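Local coordinates for sporulation-control protein spo0M (Bacillus subtilis, PDB 5CL2) that controls expression of spo0A and is required for Bacillus subtilis to pass stage 0 of sporulation, at residues V12-E17 with F87-T92; V31-G36 with R43-Q48; L49-V54 with L163-E168; P98-V101 with E105-V108; P157-R162 with E186-L191. One frame throughout, in Å; residues are numbered along the deposited sequence.

From the N terminus, strand 11-16 opens contact 1, whose long loop returns at 87-92, the two segments bordering the middle strand 26-34 of a three-stranded sheet. Contact 2, a short closure between 31-36 and 43-48, falls wholly within that loop and faces this sheet with the mixed sheet that holds strand 40-57. That strand then runs on into contact 3, which crosses contact 1 because its second segment, 163-168, comes much later. Contact 4, at 98-101 with 105-108, lies inside contact 3 and touches it. Contact 5, pairing 157-162 with 186-191, crosses contact 3 and stays in the C-terminal half, laying a loop on its sheet. Contact 3 thus ties the two halves together.

Contact 1: residues V12-E17 with F87-T92; sequences VDTILE and FPFTFT. With NA (sodium ion), chain C.
T14 and L16 each place a methyl group against the ring of F89, and these two meetings are the whole of the direct contact between 12-17 and 87-92. The segments lie on the outer strands of a three-stranded sheet, with strand 26-34 running between them, so no hydrogen bond passes directly from one to the other and the CA atoms of L16 and F89 stay 9.3 Å apart. What bridges that gap is the reach of the phenyl group. With CG of F89 lodged between the backbone N and the carbonyl carbon (chi1 66°), the end of the ring reaches the first strand, where CD2 of L16 comes in at its edge, in the ring plane, 3.7 Å from CZ. CG2 of T14 approaches obliquely, 4.0 Å from F89 CE2. F71 and L47 also pack against F89, on the tight, buried part of the contact. By contrast, I15, E17, P88 and T90 are solvent-exposed and take no hold across it; the hydroxyl of T90 bonds with E26 instead. T14 divides its chemistry three ways. Its methyl serves the aromatic ring, OG1 is hydrogen-bonded with T110 OG1, and the backbone O binds the sodium ion at 2.6 Å, where D122, D124 and a water are also among the ligands. D13 OD1 stands 3.6 Å from the sodium, too far to be a ligand. One strand residue therefore couples the apolar interior to a cation site, its carbonyl oxygen probably polarised by the ion.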
# COMPACT_ATOMS: atom_id res chain seq x y z
N VAL A 12 14.24 20.58 22.12
CA VAL A 12 14.63 19.63 21.11
C VAL A 12 14.87 20.34 19.78
O VAL A 12 14.15 21.25 19.43
CB VAL A 12 13.59 18.48 20.96
CG1 VAL A 12 12.24 19.01 20.52
CG2 VAL A 12 14.13 17.42 20.04
N ASP A 13 15.94 19.96 19.09
CA ASP A 13 16.29 20.56 17.81
C ASP A 13 16.79 19.47 16.86
O ASP A 13 17.82 18.87 17.12
CB ASP A 13 17.37 21.63 18.05
CG ASP A 13 17.67 22.46 16.81
OD1 ASP A 13 16.84 22.50 15.88
OD2 ASP A 13 18.75 23.09 16.78
N THR A 14 16.11 19.24 15.74
CA THR A 14 16.53 18.20 14.80
C THR A 14 17.25 18.87 13.64
O THR A 14 16.80 19.89 13.12
CB THR A 14 15.35 17.37 14.26
OG1 THR A 14 14.76 16.62 15.33
CG2 THR A 14 15.82 16.39 13.19
N ILE A 15 18.38 18.31 13.22
CA ILE A 15 19.15 18.89 12.13
C ILE A 15 19.48 17.79 11.13
O ILE A 15 20.16 16.82 11.46
CB ILE A 15 20.46 19.58 12.66
CG1 ILE A 15 20.13 20.59 13.77
CG2 ILE A 15 21.25 20.26 11.53
CD1 ILE A 15 21.36 21.08 14.55
N LEU A 16 18.93 17.92 9.92
CA LEU A 16 19.23 17.02 8.82
C LEU A 16 20.51 17.44 8.13
O LEU A 16 20.86 18.60 8.18
CB LEU A 16 18.07 17.01 7.82
CG LEU A 16 16.70 16.96 8.49
CD1 LEU A 16 15.63 17.30 7.46
CD2 LEU A 16 16.43 15.60 9.16
N GLU A 17 21.20 16.52 7.46
CA GLU A 17 22.42 16.93 6.79
C GLU A 17 22.11 17.66 5.49
O GLU A 17 22.84 18.58 5.12
CB GLU A 17 23.32 15.72 6.48
CG GLU A 17 23.91 15.02 7.67
CD GLU A 17 24.69 13.77 7.26
OE1 GLU A 17 24.84 13.54 6.03
OE2 GLU A 17 25.21 13.06 8.15
N PHE A 87 21.27 12.34 19.38
CA PHE A 87 20.88 11.06 18.81
C PHE A 87 20.94 11.12 17.30
O PHE A 87 20.05 11.65 16.67
CB PHE A 87 19.47 10.69 19.29
CG PHE A 87 19.33 10.67 20.79
CD1 PHE A 87 19.65 9.52 21.51
CD2 PHE A 87 18.91 11.81 21.49
CE1 PHE A 87 19.53 9.50 22.91
CE2 PHE A 87 18.78 11.80 22.89
CZ PHE A 87 19.10 10.64 23.61
N PRO A 88 21.99 10.54 16.70
CA PRO A 88 22.07 10.46 15.24
C PRO A 88 21.14 9.39 14.67
O PRO A 88 20.91 8.37 15.32
CB PRO A 88 23.55 10.12 14.97
CG PRO A 88 24.06 9.53 16.26
CD PRO A 88 23.28 10.21 17.36
N PHE A 89 20.62 9.63 13.47
CA PHE A 89 19.67 8.71 12.86
C PHE A 89 19.80 8.64 11.34
O PHE A 89 20.32 9.57 10.69
CB PHE A 89 18.24 9.11 13.22
CG PHE A 89 17.82 10.44 12.63
CD1 PHE A 89 17.30 10.52 11.33
CD2 PHE A 89 17.99 11.62 13.35
CE1 PHE A 89 16.95 11.74 10.78
CE2 PHE A 89 17.64 12.85 12.82
CZ PHE A 89 17.12 12.91 11.53
N THR A 90 19.25 7.57 10.79
CA THR A 90 19.13 7.42 9.35
C THR A 90 17.84 6.66 8.98
O THR A 90 17.42 5.72 9.68
CB THR A 90 20.38 6.70 8.78
OG1 THR A 90 20.39 6.78 7.35
CG2 THR A 90 20.41 5.24 9.20
N PHE A 91 17.20 7.07 7.89
CA PHE A 91 16.05 6.31 7.38
C PHE A 91 15.94 6.52 5.89
O PHE A 91 16.45 7.48 5.34
CB PHE A 91 14.74 6.73 8.07
CG PHE A 91 14.26 8.12 7.71
CD1 PHE A 91 14.71 9.24 8.43
CD2 PHE A 91 13.33 8.31 6.70
CE1 PHE A 91 14.27 10.52 8.13
CE2 PHE A 91 12.87 9.59 6.38
CZ PHE A 91 13.34 10.70 7.10
N THR A 92 15.25 5.60 5.23
CA THR A 92 15.11 5.71 3.80
C THR A 92 13.79 6.36 3.47
O THR A 92 12.75 5.98 4.01
CB THR A 92 15.22 4.34 3.15
OG1 THR A 92 16.42 3.71 3.61
CG2 THR A 92 15.24 4.46 1.63
NA NA C . 14.78 21.46 13.08
O HOH W 1 13.45 22.92 12.88

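Contact 2: residues V31-G36 with R43-Q48; sequences VHVKGG and RYIDLQ
I45 points at strand 26-34 of the facing sheet and meets V33 and V31 in different ways. With V33 the approach is tip to tip: CD1 of I45 and CG2 of V33 come together at 3.7 Å, the closest meeting in the contact. With V31 the two side chains slide past each other in opposite directions, and CG2 of I45 passes CG1 of V31 at 4.0 Å. With CG1 of I45 anti to the carbonyl carbon (chi1 -55°) and CG2 anti to the backbone N, the long arm ends at V33 and the short one lies beside V31. L47 adds a looser touch, its CD2 lying 4.3 Å from CG2 of V31. Everything that meets here is aliphatic and buried, and no hydrogen bond joins strands 31-34 and 43-48, whose axes approach to 10.1 Å with their chain directions 144° apart. F87 packs against I45, F89 against V31 and L47, and L112 against both V33 and I45, so the same core continues beyond these four residues. Polar groups such as those of D46 and K34 find partners elsewhere, in R72 and E84. Two sheets packed face to face through apolar side chains form a beta sandwich, consistent with the arrestin-N-like clan to which this family belongs.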
# COMPACT_ATOMS: atom_id res chain seq x y z
N VAL A 31 19.13 14.27 16.17
CA VAL A 31 18.24 14.93 17.11
C VAL A 31 19.06 15.46 18.32
O VAL A 31 19.67 14.68 19.04
CB VAL A 31 17.15 13.98 17.62
CG1 VAL A 31 16.19 14.70 18.56
CG2 VAL A 31 16.38 13.34 16.44
N HIS A 32 19.09 16.77 18.53
CA HIS A 32 19.73 17.36 19.72
C HIS A 32 18.72 17.66 20.81
O HIS A 32 17.68 18.28 20.55
CB HIS A 32 20.48 18.62 19.35
CG HIS A 32 21.54 18.40 18.32
ND1 HIS A 32 22.82 18.01 18.64
CD2 HIS A 32 21.49 18.48 16.97
CE1 HIS A 32 23.53 17.88 17.52
NE2 HIS A 32 22.74 18.16 16.50
N VAL A 33 19.00 17.21 22.02
CA VAL A 33 18.11 17.44 23.14
C VAL A 33 18.88 18.17 24.26
O VAL A 33 20.05 17.87 24.52
CB VAL A 33 17.51 16.12 23.65
CG1 VAL A 33 16.37 16.39 24.59
CG2 VAL A 33 17.00 15.29 22.49
N LYS A 34 18.26 19.18 24.87
CA LYS A 34 18.89 19.91 25.97
C LYS A 34 17.95 19.94 27.17
O LYS A 34 16.78 20.31 27.03
CB LYS A 34 19.29 21.33 25.54
CG LYS A 34 20.02 22.16 26.65
CD LYS A 34 20.58 23.49 26.09
CE LYS A 34 21.61 24.16 27.04
NZ LYS A 34 22.64 23.23 27.60
N GLY A 35 18.42 19.52 28.33
CA GLY A 35 17.51 19.44 29.46
C GLY A 35 17.10 20.83 29.90
O GLY A 35 17.81 21.80 29.64
N GLY A 36 15.96 20.93 30.57
CA GLY A 36 15.55 22.22 31.04
C GLY A 36 16.09 22.43 32.44
O GLY A 36 17.06 21.79 32.83
N ARG A 43 10.21 9.54 27.52
CA ARG A 43 9.74 8.19 27.16
C ARG A 43 10.32 7.71 25.83
O ARG A 43 10.77 6.58 25.73
CB ARG A 43 8.21 8.17 27.14
CG ARG A 43 7.65 8.43 28.55
CD ARG A 43 6.19 8.07 28.73
NE ARG A 43 5.37 8.56 27.63
CZ ARG A 43 4.19 8.06 27.30
NH1 ARG A 43 3.69 7.04 28.00
NH2 ARG A 43 3.50 8.58 26.28
N TYR A 44 10.44 8.60 24.85
CA TYR A 44 10.99 8.21 23.56
C TYR A 44 11.15 9.44 22.69
O TYR A 44 10.55 10.46 22.95
CB TYR A 44 10.05 7.18 22.85
CG TYR A 44 8.68 7.75 22.51
CD1 TYR A 44 8.51 8.55 21.38
CD2 TYR A 44 7.57 7.50 23.32
CE1 TYR A 44 7.27 9.09 21.06
CE2 TYR A 44 6.30 8.04 23.00
CZ TYR A 44 6.18 8.84 21.86
OH TYR A 44 4.96 9.41 21.50
N ILE A 45 11.94 9.30 21.63
CA ILE A 45 11.98 10.28 20.56
C ILE A 45 11.66 9.58 19.22
O ILE A 45 12.40 8.67 18.79
CB ILE A 45 13.35 10.97 20.46
CG1 ILE A 45 13.75 11.61 21.80
CG2 ILE A 45 13.37 12.01 19.31
CD1 ILE A 45 15.15 12.19 21.76
N ASP A 46 10.56 10.02 18.60
CA ASP A 46 10.10 9.53 17.30
C ASP A 46 10.30 10.61 16.25
O ASP A 46 10.26 11.81 16.56
CB ASP A 46 8.60 9.14 17.32
CG ASP A 46 8.34 7.78 17.99
OD1 ASP A 46 9.30 7.04 18.27
OD2 ASP A 46 7.16 7.49 18.30
N LEU A 47 10.54 10.16 15.02
CA LEU A 47 10.55 11.00 13.83
C LEU A 47 9.39 10.58 12.95
O LEU A 47 9.08 9.39 12.85
CB LEU A 47 11.84 10.83 13.03
CG LEU A 47 13.06 11.63 13.48
CD1 LEU A 47 13.98 11.88 12.29
CD2 LEU A 47 12.69 12.90 14.23
N GLN A 48 8.75 11.55 12.30
CA GLN A 48 7.66 11.27 11.37
C GLN A 48 7.85 12.04 10.09
O GLN A 48 8.08 13.25 10.12
CB GLN A 48 6.29 11.63 11.93
CG GLN A 48 6.09 11.32 13.38
CD GLN A 48 4.74 10.67 13.61
OE1 GLN A 48 3.73 11.05 13.00
NE2 GLN A 48 4.71 9.66 14.49

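Contact 3: residues L49-V54 with L163-E168; sequences LSTRYV and LPFVQE
The junction between the two beta-rich halves of this chain, whose family is placed in an arrestin-N-like clan, runs through Y53 and F165, where strand 40-57 of the five-stranded N-terminal sheet meets the start of strand 165-173 in the C-terminal sheet. The two aromatic side chains meet near their roots: CB of Y53 is 3.6 Å from CB of F165. Their planes are turned only 27° apart, but the rings are displaced along each other, centroids 5.7 Å apart, so this is not a full stack. With CG of Y53 between the backbone N and the carbonyl carbon (chi1 69°), its ring runs out to P164. These two side chains cross at about a right angle, Y53 CE1 being 3.9 Å from CG and OH 3.7 Å from CB of P164. A serine in place of Y53 would probably leave the P164 ring and the CB of F165 without their aromatic cover and open a gap between the two sheets. L163 CB lies over one face of the F165 ring, toward its rim, and C153 packs on both aromatic residues. T51 divides its branches, OG1 being hydrogen-bonded to E105 O while CG2 comes obliquely against the F165 ring, 3.5 Å from CZ.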
# COMPACT_ATOMS: atom_id res chain seq x y z
N LEU A 49 7.68 11.34 8.97
CA LEU A 49 7.66 11.98 7.66
C LEU A 49 6.19 12.13 7.29
O LEU A 49 5.42 11.18 7.37
CB LEU A 49 8.42 11.14 6.63
CG LEU A 49 8.75 11.76 5.27
CD1 LEU A 49 9.91 12.77 5.36
CD2 LEU A 49 9.05 10.68 4.24
N SER A 50 5.77 13.35 6.97
CA SER A 50 4.36 13.56 6.71
C SER A 50 4.09 14.56 5.60
O SER A 50 4.96 15.33 5.18
CB SER A 50 3.64 14.03 7.95
OG SER A 50 4.14 15.29 8.32
N THR A 51 2.87 14.50 5.10
CA THR A 51 2.45 15.46 4.10
C THR A 51 0.97 15.70 4.34
O THR A 51 0.47 15.33 5.42
CB THR A 51 2.75 14.96 2.67
OG1 THR A 51 2.55 16.04 1.75
CG2 THR A 51 1.92 13.75 2.29
N ARG A 52 0.31 16.40 3.42
CA ARG A 52 -1.13 16.62 3.49
C ARG A 52 -1.76 16.24 2.15
O ARG A 52 -1.11 16.29 1.11
CB ARG A 52 -1.46 18.07 3.80
CG ARG A 52 -0.41 18.80 4.59
CD ARG A 52 -0.65 20.30 4.50
NE ARG A 52 -0.64 20.77 3.12
CZ ARG A 52 -0.46 22.04 2.76
NH1 ARG A 52 -0.30 22.98 3.69
NH2 ARG A 52 -0.46 22.37 1.48
N TYR A 53 -3.03 15.88 2.16
CA TYR A 53 -3.69 15.60 0.90
C TYR A 53 -5.09 16.15 0.91
O TYR A 53 -5.66 16.41 1.98
CB TYR A 53 -3.68 14.10 0.60
CG TYR A 53 -4.53 13.22 1.48
CD1 TYR A 53 -4.06 12.77 2.72
CD2 TYR A 53 -5.79 12.81 1.07
CE1 TYR A 53 -4.85 11.94 3.52
CE2 TYR A 53 -6.57 11.98 1.84
CZ TYR A 53 -6.11 11.54 3.05
OH TYR A 53 -6.94 10.71 3.79
N VAL A 54 -5.64 16.36 -0.29
CA VAL A 54 -6.93 17.03 -0.41
C VAL A 54 -8.04 16.01 -0.46
O VAL A 54 -7.94 14.97 -1.12
CB VAL A 54 -7.00 17.93 -1.66
CG1 VAL A 54 -8.33 18.70 -1.68
CG2 VAL A 54 -5.86 18.91 -1.67
N LEU A 163 -0.38 4.37 0.99
CA LEU A 163 -0.88 5.67 1.46
C LEU A 163 -2.31 5.92 0.94
O LEU A 163 -2.70 5.39 -0.08
CB LEU A 163 0.06 6.77 1.00
CG LEU A 163 1.48 6.53 1.48
CD1 LEU A 163 2.41 7.59 0.90
CD2 LEU A 163 1.50 6.56 3.03
N PRO A 164 -3.10 6.71 1.67
CA PRO A 164 -4.48 7.08 1.33
C PRO A 164 -4.60 8.02 0.13
O PRO A 164 -5.71 8.26 -0.36
CB PRO A 164 -4.98 7.75 2.60
CG PRO A 164 -3.69 8.25 3.31
CD PRO A 164 -2.70 7.18 3.01
N PHE A 165 -3.48 8.59 -0.31
CA PHE A 165 -3.48 9.56 -1.40
C PHE A 165 -2.58 9.18 -2.57
O PHE A 165 -1.74 8.31 -2.45
CB PHE A 165 -3.03 10.93 -0.86
CG PHE A 165 -1.61 10.93 -0.37
CD1 PHE A 165 -0.56 11.17 -1.25
CD2 PHE A 165 -1.34 10.69 0.97
CE1 PHE A 165 0.75 11.16 -0.79
CE2 PHE A 165 -0.04 10.68 1.43
CZ PHE A 165 1.01 10.91 0.54
N VAL A 166 -2.74 9.85 -3.71
CA VAL A 166 -1.71 9.75 -4.74
C VAL A 166 -1.30 11.15 -5.17
O VAL A 166 -2.07 12.10 -5.02
CB VAL A 166 -2.18 8.95 -6.00
CG1 VAL A 166 -2.50 7.54 -5.62
CG2 VAL A 166 -3.38 9.62 -6.64
N GLN A 167 -0.09 11.30 -5.71
CA GLN A 167 0.26 12.61 -6.24
C GLN A 167 -0.23 12.70 -7.70
O GLN A 167 0.18 11.93 -8.56
CB GLN A 167 1.76 12.89 -6.15
CG GLN A 167 2.09 14.31 -6.60
CD GLN A 167 3.49 14.80 -6.21
OE1 GLN A 167 4.46 14.04 -6.20
NE2 GLN A 167 3.58 16.09 -5.90
N GLU A 168 -1.13 13.64 -7.95
CA GLU A 168 -1.71 13.85 -9.27
C GLU A 168 -1.05 15.06 -9.95
O GLU A 168 -1.08 16.18 -9.41
CB GLU A 168 -3.22 14.07 -9.15
CG GLU A 168 -3.95 14.22 -10.49
CD GLU A 168 -5.45 14.33 -10.32
OE1 GLU A 168 -5.93 14.07 -9.19
OE2 GLU A 168 -6.16 14.65 -11.29

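Contact 4: residues P98-V101 with E105-V108; sequences PITV and EVAV
V106 faces the loop that carries P98 and T100, and its side chain makes nearly all of the contact. At its base, CB lies 4.1 Å from the hydroxyl oxygen of T100. From there the chain divides. CG1 stands anti to the backbone N (chi1 174°) and serves none of the loop atoms closely. CG2, anti to the carbonyl carbon, does the touching: it sits 3.8 Å from the backbone O of P98, 4.0 Å from OG1 of T100 and 4.1 Å from CD in the proline ring. A single methyl thus meets both P98 and T100 of the loop. L49, I126 and V128 also pack on V106, which places it in the interior of the N-terminal half. T100 OG1 looks to strand 120-128, with weak bonds to V128 N and I126 O, while the amide N of I99 is bonded to Q167 OE1 of the C-terminal sheet. The hold of the loop on V106 therefore rests on van der Waals contact of one methyl with a proline ring and two oxygens, with no hydrogen bond between the segments, and T100 OG1 and I99 N spend their bonding on strands beyond them.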
# COMPACT_ATOMS: atom_id res chain seq x y z
N PRO A 98 5.74 11.94 -1.91
CA PRO A 98 5.37 12.85 -3.00
C PRO A 98 6.50 13.83 -3.29
O PRO A 98 7.33 14.09 -2.41
CB PRO A 98 4.17 13.62 -2.44
CG PRO A 98 3.89 13.03 -1.09
CD PRO A 98 5.12 12.36 -0.64
N ILE A 99 6.52 14.34 -4.51
CA ILE A 99 7.49 15.32 -4.97
C ILE A 99 7.06 16.69 -4.46
O ILE A 99 5.86 17.01 -4.49
CB ILE A 99 7.59 15.32 -6.52
CG1 ILE A 99 8.27 14.04 -6.99
CG2 ILE A 99 8.30 16.55 -7.05
CD1 ILE A 99 7.91 13.66 -8.43
N THR A 100 8.00 17.51 -4.00
CA THR A 100 7.62 18.80 -3.46
C THR A 100 7.61 19.78 -4.62
O THR A 100 8.65 20.32 -5.02
CB THR A 100 8.59 19.29 -2.37
OG1 THR A 100 8.42 18.51 -1.19
CG2 THR A 100 8.33 20.74 -2.04
N VAL A 101 6.40 20.05 -5.09
CA VAL A 101 6.16 20.95 -6.21
C VAL A 101 4.69 21.31 -6.07
O VAL A 101 3.93 20.56 -5.44
CB VAL A 101 6.47 20.30 -7.57
CG1 VAL A 101 5.43 19.26 -7.92
CG2 VAL A 101 6.53 21.36 -8.65
N GLU A 105 3.59 19.85 0.51
CA GLU A 105 4.70 19.96 1.47
C GLU A 105 4.99 18.62 2.15
O GLU A 105 4.08 17.86 2.50
CB GLU A 105 4.41 21.05 2.54
CG GLU A 105 3.39 20.65 3.62
CD GLU A 105 3.38 21.59 4.85
OE1 GLU A 105 4.47 21.83 5.43
OE2 GLU A 105 2.29 22.06 5.24
N VAL A 106 6.28 18.34 2.31
CA VAL A 106 6.75 17.17 3.04
C VAL A 106 7.59 17.64 4.22
O VAL A 106 8.54 18.42 4.06
CB VAL A 106 7.60 16.24 2.18
CG1 VAL A 106 8.16 15.12 3.04
CG2 VAL A 106 6.78 15.67 1.04
N ALA A 107 7.22 17.20 5.41
CA ALA A 107 7.90 17.62 6.61
C ALA A 107 8.40 16.43 7.42
O ALA A 107 7.75 15.40 7.49
CB ALA A 107 6.97 18.50 7.44
N VAL A 108 9.58 16.60 8.02
CA VAL A 108 10.09 15.71 9.08
C VAL A 108 9.73 16.30 10.44
O VAL A 108 10.09 17.42 10.78
CB VAL A 108 11.61 15.52 8.97
CG1 VAL A 108 12.13 14.76 10.17
CG2 VAL A 108 11.97 14.81 7.65

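Contact 5: residues P157-R162 with E186-L191; sequences PYFQRR and ELIFLL
The F159 ring and the R161 guanidinium are the flat groups that meet strand 185-191. On one face of the F159 ring lies CD2 of the adjoining Y158, 3.7 Å above the plane and offset toward the rim. I188 comes from the opposite direction to F159 and obliquely to its ring, CD1 reaching CE2 at 3.7 Å, and W212 meets the same ring with its plane turned by about 45°. The guanidinium of R161 has L190 CD1 over the centre of one face, 3.8 Å above the plane. The rest of the leucine follows it: CD2 is 3.8 Å from NE of R161 and CB 3.8 Å from NH2. The arginine is folded to do this, bent at chi2 (-68°) and chi3 (-66°), so that the group lies flat on a leucine instead of reaching straight out. With R161 shortened to an alanine, L190 is likely to lose the flat group over its methyl, leaving a gap beside the strand. The charged end also lies near R161 of the second subunit, a close pair of like charges; separately, Y158 OH bonds with D194 and Q160 OE1 with L95 N of that subunit. Within the loop, Q160 N bonds to P157 O at 3.0 Å, closing the 3-10 turn. The whole is a beta-to-beta connection, between strands 146-155 and 165-173, folded over one face of an antiparallel sheet whose other face, through L187 and F189, receives helix 132-143.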
# COMPACT_ATOMS: atom_id res chain seq x y z
N PRO A 157 -8.75 6.39 -2.36
CA PRO A 157 -9.09 5.04 -1.90
C PRO A 157 -9.25 4.05 -3.04
O PRO A 157 -9.00 2.86 -2.82
CB PRO A 157 -10.44 5.23 -1.18
CG PRO A 157 -11.00 6.49 -1.73
CD PRO A 157 -9.79 7.37 -2.00
N TYR A 158 -9.64 4.51 -4.23
CA TYR A 158 -9.85 3.62 -5.37
C TYR A 158 -8.65 2.74 -5.72
O TYR A 158 -8.82 1.58 -6.10
CB TYR A 158 -10.27 4.44 -6.58
CG TYR A 158 -10.45 3.68 -7.88
CD1 TYR A 158 -11.57 2.88 -8.12
CD2 TYR A 158 -9.50 3.79 -8.89
CE1 TYR A 158 -11.72 2.21 -9.33
CE2 TYR A 158 -9.64 3.12 -10.09
CZ TYR A 158 -10.74 2.34 -10.30
OH TYR A 158 -10.82 1.72 -11.52
N PHE A 159 -7.44 3.27 -5.57
CA PHE A 159 -6.22 2.53 -5.92
C PHE A 159 -5.70 1.64 -4.78
O PHE A 159 -4.80 0.81 -4.99
CB PHE A 159 -5.13 3.50 -6.34
CG PHE A 159 -5.46 4.25 -7.60
CD1 PHE A 159 -5.64 3.58 -8.80
CD2 PHE A 159 -5.62 5.62 -7.57
CE1 PHE A 159 -5.96 4.28 -9.95
CE2 PHE A 159 -5.92 6.32 -8.72
CZ PHE A 159 -6.10 5.64 -9.92
N GLN A 160 -6.27 1.80 -3.59
CA GLN A 160 -5.90 0.95 -2.45
C GLN A 160 -4.38 0.81 -2.24
O GLN A 160 -3.88 -0.30 -2.03
CB GLN A 160 -6.53 -0.45 -2.61
CG GLN A 160 -8.09 -0.42 -2.64
CD GLN A 160 -8.74 -1.80 -2.60
OE1 GLN A 160 -8.16 -2.78 -2.09
NE2 GLN A 160 -9.97 -1.89 -3.14
N ARG A 161 -3.67 1.93 -2.30
CA ARG A 161 -2.22 1.92 -2.10
C ARG A 161 -1.85 1.92 -0.60
O ARG A 161 -2.72 1.98 0.28
CB ARG A 161 -1.57 3.13 -2.76
CG ARG A 161 -2.14 3.48 -4.12
CD ARG A 161 -1.78 2.41 -5.09
NE ARG A 161 -0.34 2.38 -5.30
CZ ARG A 161 0.28 1.37 -5.91
NH1 ARG A 161 -0.42 0.34 -6.33
NH2 ARG A 161 1.60 1.40 -6.09
N ARG A 162 -0.55 1.89 -0.33
CA ARG A 162 -0.05 1.96 1.04
C ARG A 162 -0.54 3.26 1.69
O ARG A 162 -1.10 3.24 2.79
CB ARG A 162 1.47 1.88 1.04
CG ARG A 162 2.04 1.68 2.43
CD ARG A 162 3.56 1.73 2.45
NE ARG A 162 4.11 3.06 2.17
CZ ARG A 162 4.43 3.95 3.11
NH1 ARG A 162 4.20 3.67 4.38
NH2 ARG A 162 4.94 5.13 2.77
N GLU A 186 -3.85 14.28 -16.92
CA GLU A 186 -3.51 13.96 -15.55
C GLU A 186 -2.71 12.68 -15.52
O GLU A 186 -3.15 11.67 -16.09
CB GLU A 186 -4.76 13.80 -14.68
CG GLU A 186 -5.49 15.10 -14.34
CD GLU A 186 -6.48 15.54 -15.41
OE1 GLU A 186 -7.00 14.70 -16.19
OE2 GLU A 186 -6.75 16.75 -15.46
N LEU A 187 -1.58 12.70 -14.82
CA LEU A 187 -0.71 11.55 -14.64
C LEU A 187 -0.52 11.25 -13.16
O LEU A 187 -0.42 12.17 -12.32
CB LEU A 187 0.66 11.77 -15.29
CG LEU A 187 0.73 12.07 -16.80
CD1 LEU A 187 2.12 11.82 -17.38
CD2 LEU A 187 -0.34 11.32 -17.59
N ILE A 188 -0.51 9.97 -12.84
CA ILE A 188 -0.10 9.51 -11.53
C ILE A 188 1.10 8.59 -11.69
O ILE A 188 1.06 7.64 -12.47
CB ILE A 188 -1.22 8.76 -10.80
CG1 ILE A 188 -2.38 9.69 -10.50
CG2 ILE A 188 -0.70 8.14 -9.48
CD1 ILE A 188 -3.66 8.92 -10.19
N PHE A 189 2.17 8.88 -10.96
CA PHE A 189 3.33 8.00 -10.95
C PHE A 189 3.33 7.11 -9.72
O PHE A 189 3.23 7.60 -8.58
CB PHE A 189 4.61 8.82 -10.95
CG PHE A 189 4.71 9.74 -12.10
CD1 PHE A 189 5.13 9.28 -13.33
CD2 PHE A 189 4.36 11.05 -11.96
CE1 PHE A 189 5.23 10.12 -14.38
CE2 PHE A 189 4.44 11.90 -13.04
CZ PHE A 189 4.88 11.42 -14.25
N LEU A 190 3.43 5.81 -9.94
CA LEU A 190 3.65 4.86 -8.86
C LEU A 190 5.05 4.27 -9.02
O LEU A 190 5.28 3.42 -9.88
CB LEU A 190 2.59 3.77 -8.88
CG LEU A 190 1.15 4.28 -9.02
CD1 LEU A 190 0.18 3.13 -9.27
CD2 LEU A 190 0.78 5.04 -7.76
N LEU A 191 5.96 4.74 -8.18
CA LEU A 191 7.36 4.41 -8.31
C LEU A 191 7.69 3.21 -7.46
O LEU A 191 7.32 3.16 -6.29
CB LEU A 191 8.21 5.60 -7.90
CG LEU A 191 9.71 5.39 -7.98
CD1 LEU A 191 10.10 5.21 -9.42
CD2 LEU A 191 10.41 6.57 -7.36